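Local coordinates for protein glycerate dehydrogenase (Bacillus sp. 5mfcol3.1, PDB 6P2I) that reduces acyclic imino acids asymmetrically with NADPH, probably intercepting imines released by a partner oxidase, and has the D-2-hydroxyacid dehydrogenase fold, at residues S138-K143 and N162-K167; E188-S193 and E212-L217. All coordinates share one frame; numbering follows the deposited sequence.

Contact 1 of 2, residues S138-K143 and N162-K167; sequences SEIRDK and NAFQMK. With EDO (1,2-ethanediol), chain E.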
loop_
_atom_site.group_PDB
_atom_site.type_symbol
_atom_site.label_atom_id
_atom_site.label_comp_id
_atom_site.label_asym_id
_atom_site.label_seq_id
_atom_site.Cartn_x
_atom_site.Cartn_y
_atom_site.Cartn_z
ATOM N N SER A 138 3.525 0.794 12.215
ATOM C CA SER A 138 2.707 1.924 12.622
ATOM C C SER A 138 1.519 2.046 11.681
ATOM O O SER A 138 1.662 1.899 10.457
ATOM C CB SER A 138 3.509 3.231 12.609
ATOM O OG SER A 138 4.421 3.280 13.683
ATOM N N GLU A 139 0.348 2.303 12.253
ATOM C CA GLU A 139 -0.785 2.713 11.433
ATOM C C GLU A 139 -0.507 4.093 10.868
ATOM O O GLU A 139 0.089 4.937 11.541
ATOM C CB GLU A 139 -2.074 2.739 12.253
ATOM C CG GLU A 139 -2.531 1.335 12.645
ATOM C CD GLU A 139 -3.524 1.298 13.794
ATOM O OE1 GLU A 139 -3.673 0.207 14.383
ATOM O OE2 GLU A 139 -4.166 2.332 14.115
ATOM N N ILE A 140 -0.928 4.324 9.622
ATOM C CA ILE A 140 -0.756 5.663 9.065
ATOM C C ILE A 140 -1.882 6.605 9.472
ATOM O O ILE A 140 -1.698 7.830 9.422
ATOM C CB ILE A 140 -0.593 5.631 7.530
ATOM C CG1 ILE A 140 -1.901 5.302 6.788
ATOM C CG2 ILE A 140 0.548 4.683 7.131
ATOM C CD1 ILE A 140 -1.742 5.438 5.209
ATOM N N ARG A 141 -3.028 6.088 9.920
ATOM C CA ARG A 141 -4.080 6.979 10.378
ATOM C C ARG A 141 -3.560 7.827 11.533
ATOM O O ARG A 141 -2.824 7.342 12.399
ATOM C CB ARG A 141 -5.316 6.181 10.807
ATOM C CG ARG A 141 -6.419 7.049 11.411
ATOM C CD ARG A 141 -7.626 6.229 11.831
ATOM N NE ARG A 141 -8.608 7.032 12.552
ATOM C CZ ARG A 141 -9.875 7.179 12.182
ATOM N NH1 ARG A 141 -10.328 6.559 11.103
ATOM N NH2 ARG A 141 -10.697 7.931 12.901
ATOM N N ASP A 142 -3.907 9.113 11.508
ATOM C CA ASP A 142 -3.578 10.127 12.510
ATOM C C ASP A 142 -2.112 10.541 12.473
ATOM O O ASP A 142 -1.703 11.375 13.300
ATOM C CB ASP A 142 -3.944 9.694 13.943
ATOM C CG ASP A 142 -5.434 9.736 14.196
ATOM O OD1 ASP A 142 -6.131 10.497 13.490
ATOM O OD2 ASP A 142 -5.907 9.014 15.101
ATOM N N LYS A 143 -1.310 10.010 11.548
ATOM C CA LYS A 143 0.067 10.457 11.427
ATOM C C LYS A 143 0.129 11.709 10.567
ATOM O O LYS A 143 -0.822 12.067 9.870
ATOM C CB LYS A 143 0.946 9.366 10.817
ATOM C CG LYS A 143 0.934 8.067 11.622
ATOM C CD LYS A 143 1.593 8.252 12.974
ATOM C CE LYS A 143 1.539 6.963 13.785
ATOM N NZ LYS A 143 0.135 6.478 13.936
ATOM N N ASN A 162 -6.041 12.811 3.553
ATOM C CA ASN A 162 -6.992 13.485 4.438
ATOM C C ASN A 162 -8.178 12.590 4.746
ATOM O O ASN A 162 -8.811 12.729 5.801
ATOM C CB ASN A 162 -7.466 14.809 3.821
ATOM C CG ASN A 162 -6.664 16.013 4.307
ATOM O OD1 ASN A 162 -6.422 16.176 5.507
ATOM N ND2 ASN A 162 -6.259 16.872 3.374
ATOM N N ALA A 163 -8.472 11.645 3.859
ATOM C CA ALA A 163 -9.559 10.707 4.068
ATOM C C ALA A 163 -9.092 9.371 4.637
ATOM O O ALA A 163 -9.929 8.591 5.101
ATOM C CB ALA A 163 -10.324 10.506 2.756
ATOM N N PHE A 164 -7.782 9.090 4.620
ATOM C CA PHE A 164 -7.184 8.166 5.582
ATOM C C PHE A 164 -7.175 8.742 6.991
ATOM O O PHE A 164 -6.737 8.051 7.920
ATOM C CB PHE A 164 -5.744 7.837 5.203
ATOM C CG PHE A 164 -5.541 6.466 4.624
ATOM C CD1 PHE A 164 -5.559 5.344 5.425
ATOM C CD2 PHE A 164 -5.271 6.312 3.268
ATOM C CE1 PHE A 164 -5.350 4.097 4.885
ATOM C CE2 PHE A 164 -5.056 5.067 2.726
ATOM C CZ PHE A 164 -5.095 3.954 3.536
ATOM N N GLN A 165 -7.663 9.969 7.177
ATOM C CA GLN A 165 -7.608 10.676 8.456
ATOM C C GLN A 165 -6.159 10.819 8.927
ATOM O O GLN A 165 -5.765 10.347 9.993
ATOM C CB GLN A 165 -8.481 9.991 9.517
ATOM C CG GLN A 165 -9.967 9.974 9.181
ATOM C CD GLN A 165 -10.562 11.366 9.069
ATOM O OE1 GLN A 165 -11.140 11.723 8.044
ATOM N NE2 GLN A 165 -10.427 12.157 10.130
ATOM N N MET A 166 -5.362 11.466 8.084
ATOM C CA MET A 166 -4.003 11.874 8.410
ATOM C C MET A 166 -3.963 13.390 8.549
ATOM O O MET A 166 -4.849 14.093 8.062
ATOM C CB MET A 166 -3.016 11.424 7.325
ATOM C CG MET A 166 -3.043 9.931 7.107
ATOM S SD MET A 166 -2.037 9.383 5.762
ATOM C CE MET A 166 -0.419 9.623 6.462
ATOM N N LYS A 167 -2.935 13.890 9.233
ATOM C CA LYS A 167 -2.654 15.322 9.253
ATOM C C LYS A 167 -1.736 15.620 8.082
ATOM O O LYS A 167 -0.684 14.988 7.947
ATOM C CB LYS A 167 -2.000 15.748 10.564
ATOM C CG LYS A 167 -2.417 14.900 11.749
ATOM C CD LYS A 167 -2.643 15.736 12.995
ATOM C CE LYS A 167 -3.261 14.902 14.109
ATOM N NZ LYS A 167 -3.598 15.729 15.297
HETATM C C1 EDO E . -9.711 5.704 8.023
HETATM O O1 EDO E . -8.315 5.422 8.170
HETATM C C2 EDO E . -10.531 4.520 8.525
HETATM O O2 EDO E . -10.430 4.454 9.953
#

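Contact 2 of 2, residues E188-S193 and E212-L217; sequences ELMKKS and EKLLSL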
loop_
_atom_site.group_PDB
_atom_site.type_symbol
_atom_site.label_atom_id
_atom_site.label_comp_id
_atom_site.label_asym_id
_atom_site.label_seq_id
_atom_site.Cartn_x
_atom_site.Cartn_y
_atom_site.Cartn_z
ATOM N N GLU A 188 10.533 22.814 9.422
ATOM C CA GLU A 188 9.427 22.274 10.205
ATOM C C GLU A 188 8.866 21.013 9.567
ATOM O O GLU A 188 8.536 20.052 10.268
ATOM C CB GLU A 188 8.320 23.309 10.381
ATOM C CG GLU A 188 7.207 22.786 11.272
ATOM C CD GLU A 188 6.160 23.819 11.599
ATOM O OE1 GLU A 188 6.263 24.957 11.094
ATOM O OE2 GLU A 188 5.231 23.490 12.370
ATOM N N LEU A 189 8.753 20.987 8.236
ATOM C CA LEU A 189 8.234 19.784 7.595
ATOM C C LEU A 189 9.095 18.574 7.930
ATOM O O LEU A 189 8.571 17.507 8.277
ATOM C CB LEU A 189 8.160 19.969 6.082
ATOM C CG LEU A 189 7.402 18.891 5.304
ATOM C CD1 LEU A 189 6.733 19.516 4.084
ATOM C CD2 LEU A 189 8.302 17.698 4.884
ATOM N N MET A 190 10.420 18.723 7.833
ATOM C CA MET A 190 11.311 17.603 8.117
ATOM C C MET A 190 11.237 17.193 9.581
ATOM O O MET A 190 11.345 16.004 9.889
ATOM C CB MET A 190 12.752 17.950 7.733
ATOM C CG MET A 190 12.943 18.302 6.253
ATOM S SD MET A 190 12.484 16.971 5.133
ATOM C CE MET A 190 13.835 15.815 5.382
ATOM N N LYS A 191 11.038 18.154 10.490
ATOM C CA LYS A 191 11.000 17.831 11.913
ATOM C C LYS A 191 9.700 17.137 12.300
ATOM O O LYS A 191 9.704 16.230 13.141
ATOM C CB LYS A 191 11.170 19.098 12.749
ATOM C CG LYS A 191 12.580 19.659 12.812
ATOM C CD LYS A 191 12.580 20.964 13.594
ATOM C CE LYS A 191 13.971 21.557 13.716
ATOM N NZ LYS A 191 13.915 22.976 14.178
ATOM N N LYS A 192 8.575 17.555 11.717
ATOM C CA LYS A 192 7.272 17.156 12.238
ATOM C C LYS A 192 6.631 15.998 11.482
ATOM O O LYS A 192 5.692 15.391 12.008
ATOM C CB LYS A 192 6.303 18.346 12.221
ATOM C CG LYS A 192 6.748 19.553 13.048
ATOM C CD LYS A 192 6.824 19.237 14.527
ATOM C CE LYS A 192 6.113 20.309 15.350
ATOM N NZ LYS A 192 6.599 21.685 15.048
ATOM N N SER A 193 7.106 15.666 10.284
ATOM C CA SER A 193 6.433 14.659 9.473
ATOM C C SER A 193 6.792 13.249 9.916
ATOM O O SER A 193 7.959 12.927 10.152
ATOM C CB SER A 193 6.786 14.816 7.992
ATOM O OG SER A 193 6.419 16.096 7.511
ATOM N N GLU A 212 21.924 17.019 3.474
ATOM C CA GLU A 212 22.319 16.206 4.621
ATOM C C GLU A 212 21.770 16.791 5.917
ATOM O O GLU A 212 21.271 16.055 6.777
ATOM C CB GLU A 212 23.844 16.089 4.696
ATOM C CG GLU A 212 24.331 15.254 5.876
ATOM C CD GLU A 212 25.841 15.156 5.949
ATOM O OE1 GLU A 212 26.522 15.669 5.039
ATOM O OE2 GLU A 212 26.349 14.565 6.924
ATOM N N LYS A 213 21.852 18.117 6.069
ATOM C CA LYS A 213 21.345 18.763 7.278
ATOM C C LYS A 213 19.849 18.524 7.448
ATOM O O LYS A 213 19.389 18.133 8.529
ATOM C CB LYS A 213 21.645 20.262 7.235
ATOM C CG LYS A 213 21.289 21.009 8.511
ATOM N N LEU A 214 19.070 18.756 6.390
ATOM C CA LEU A 214 17.624 18.565 6.485
ATOM C C LEU A 214 17.274 17.111 6.763
ATOM O O LEU A 214 16.367 16.824 7.554
ATOM C CB LEU A 214 16.944 19.040 5.202
ATOM C CG LEU A 214 16.854 20.558 5.060
ATOM C CD1 LEU A 214 16.320 20.927 3.676
ATOM C CD2 LEU A 214 15.988 21.151 6.164
ATOM N N LEU A 215 17.973 16.175 6.110
ATOM C CA LEU A 215 17.721 14.760 6.366
ATOM C C LEU A 215 18.009 14.391 7.820
ATOM O O LEU A 215 17.361 13.499 8.376
ATOM C CB LEU A 215 18.563 13.900 5.422
ATOM C CG LEU A 215 18.160 13.907 3.945
ATOM C CD1 LEU A 215 19.282 13.351 3.099
ATOM C CD2 LEU A 215 16.872 13.108 3.736
ATOM N N SER A 216 18.962 15.066 8.455
ATOM C CA SER A 216 19.288 14.740 9.839
ATOM C C SER A 216 18.194 15.153 10.810
ATOM O O SER A 216 18.250 14.763 11.982
ATOM C CB SER A 216 20.599 15.404 10.250
ATOM O OG SER A 216 20.413 16.789 10.490
ATOM N N LEU A 217 17.210 15.927 10.360
ATOM C CA LEU A 217 16.124 16.361 11.231
ATOM C C LEU A 217 14.970 15.365 11.298
ATOM O O LEU A 217 14.092 15.523 12.157
ATOM C CB LEU A 217 15.587 17.718 10.774
ATOM C CG LEU A 217 16.604 18.854 10.636
ATOM C CD1 LEU A 217 15.933 20.046 9.987
ATOM C CD2 LEU A 217 17.185 19.234 11.989
HETATM O O HOH W 1 12.298 15.264 14.040
#

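Contact 1 of 2, residues S138-K143 and N162-K167
Ile140 and Phe164 meet at the tightly packed end of this contact, where the loop leading into strand 144-148 of the Rossmann domain lies against the Schellman motif that ends helix 152-163. With CG1 set between the backbone N and the carbonyl carbon (chi1 72°), Ile140 carries CD1 over the Phe164 ring, 3.8 Å from its centroid and 8° off the normal, a CH-pi contact. Helix 99-114 closes this side through Phe107, whose ring lies nearly parallel to that of Phe164. Beside them Met166 CG packs 3.4 Å from Ile140 O, whose oxygen accepts Lys143 N in the type II turn from Ile140 to Lys143. Arg141 CG lies 3.6 Å from both Phe164 O and Gln165 O, and a 1,2-ethanediol, probably from the crystallisation liquor, donates from O1 to Phe164 O. Lys143 NZ faces the second subunit, bonding Glu139 O (2.8 Å) and forming a salt bridge with Glu281 of that subunit. The solvent side is looser: Lys167 CG only skirts Asp142 O at 3.9 Å. Two backbone bonds, each with an N-H...O angle of 152°, join the segments: Asp142 N to Gln165 O at 2.7 Å, and Lys167 N to Lys143 O at 2.9 Å.

Contact 2 of 2, residues E188-S193 and E212-L217
Met190 turns CG anti to its own carbonyl carbon (chi1 -60°) and then bends twice more, at chi2 (-60°) and chi3 (-73°), which folds the thioether back and lays its methyl against the last turn of the facing segment. CE ends 3.5 Å from Leu214 O and also meets Leu215 CA, a contact made largely with main chain. Higher up the same side chain, CG lies 4.2 Å from Leu214 CD2, where the two side chains cross at about a right angle, and CB faces Leu217 CB at the same separation. The sulfur-bearing arm is buried, with Leu210 and Met218 also touching it. Helix 186-192 leads into strand 195-198 and helix 212-215 into strand 223-226, neighbouring parallel strands of the Rossmann sheet, so the contact joins two successive connections of the nucleotide-binding domain. The side chain of Leu214 is about 10 Å from the bound NADP. An alanine in place of Met190 would probably open a gap beside Leu214 and Leu215, leaving Leu214 CD2 without the methylene it rests on.

On the outer side the contact thins. Lys191 sends an extended chain past Leu217, touching it through CG, 4.1 Å from Leu217 CB, while the side chains cross at a slant. Polar linkage between the segments is indirect and passes through one water. It donates to Lys191 O at 2.9 Å. Its second hydrogen goes to Leu217 O at 2.6 Å, so the two carbonyl oxygens are joined through the water.

Contacts 1 and 2 share the nucleotide-binding domain and follow one another along the chain, their centres 20 Å apart and their nearest atoms about 7 Å apart without touching. They have no helix or strand in common: contact 1 joins the loop before strand 144-148 to the end of helix 152-163, contact 2 helix 186-192 to helix 212-215. Each is partly buried, with an apolar inner side and lysine or arginine chains at the outer margin. Contact 1 buries more surface, 434 against 264 Å², and uses direct backbone bonds; contact 2 relies on apolar groups and a shared water. Residues 138-143 and 162-167 reach the second subunit, whereas no other chain touches 188-193 or 212-217.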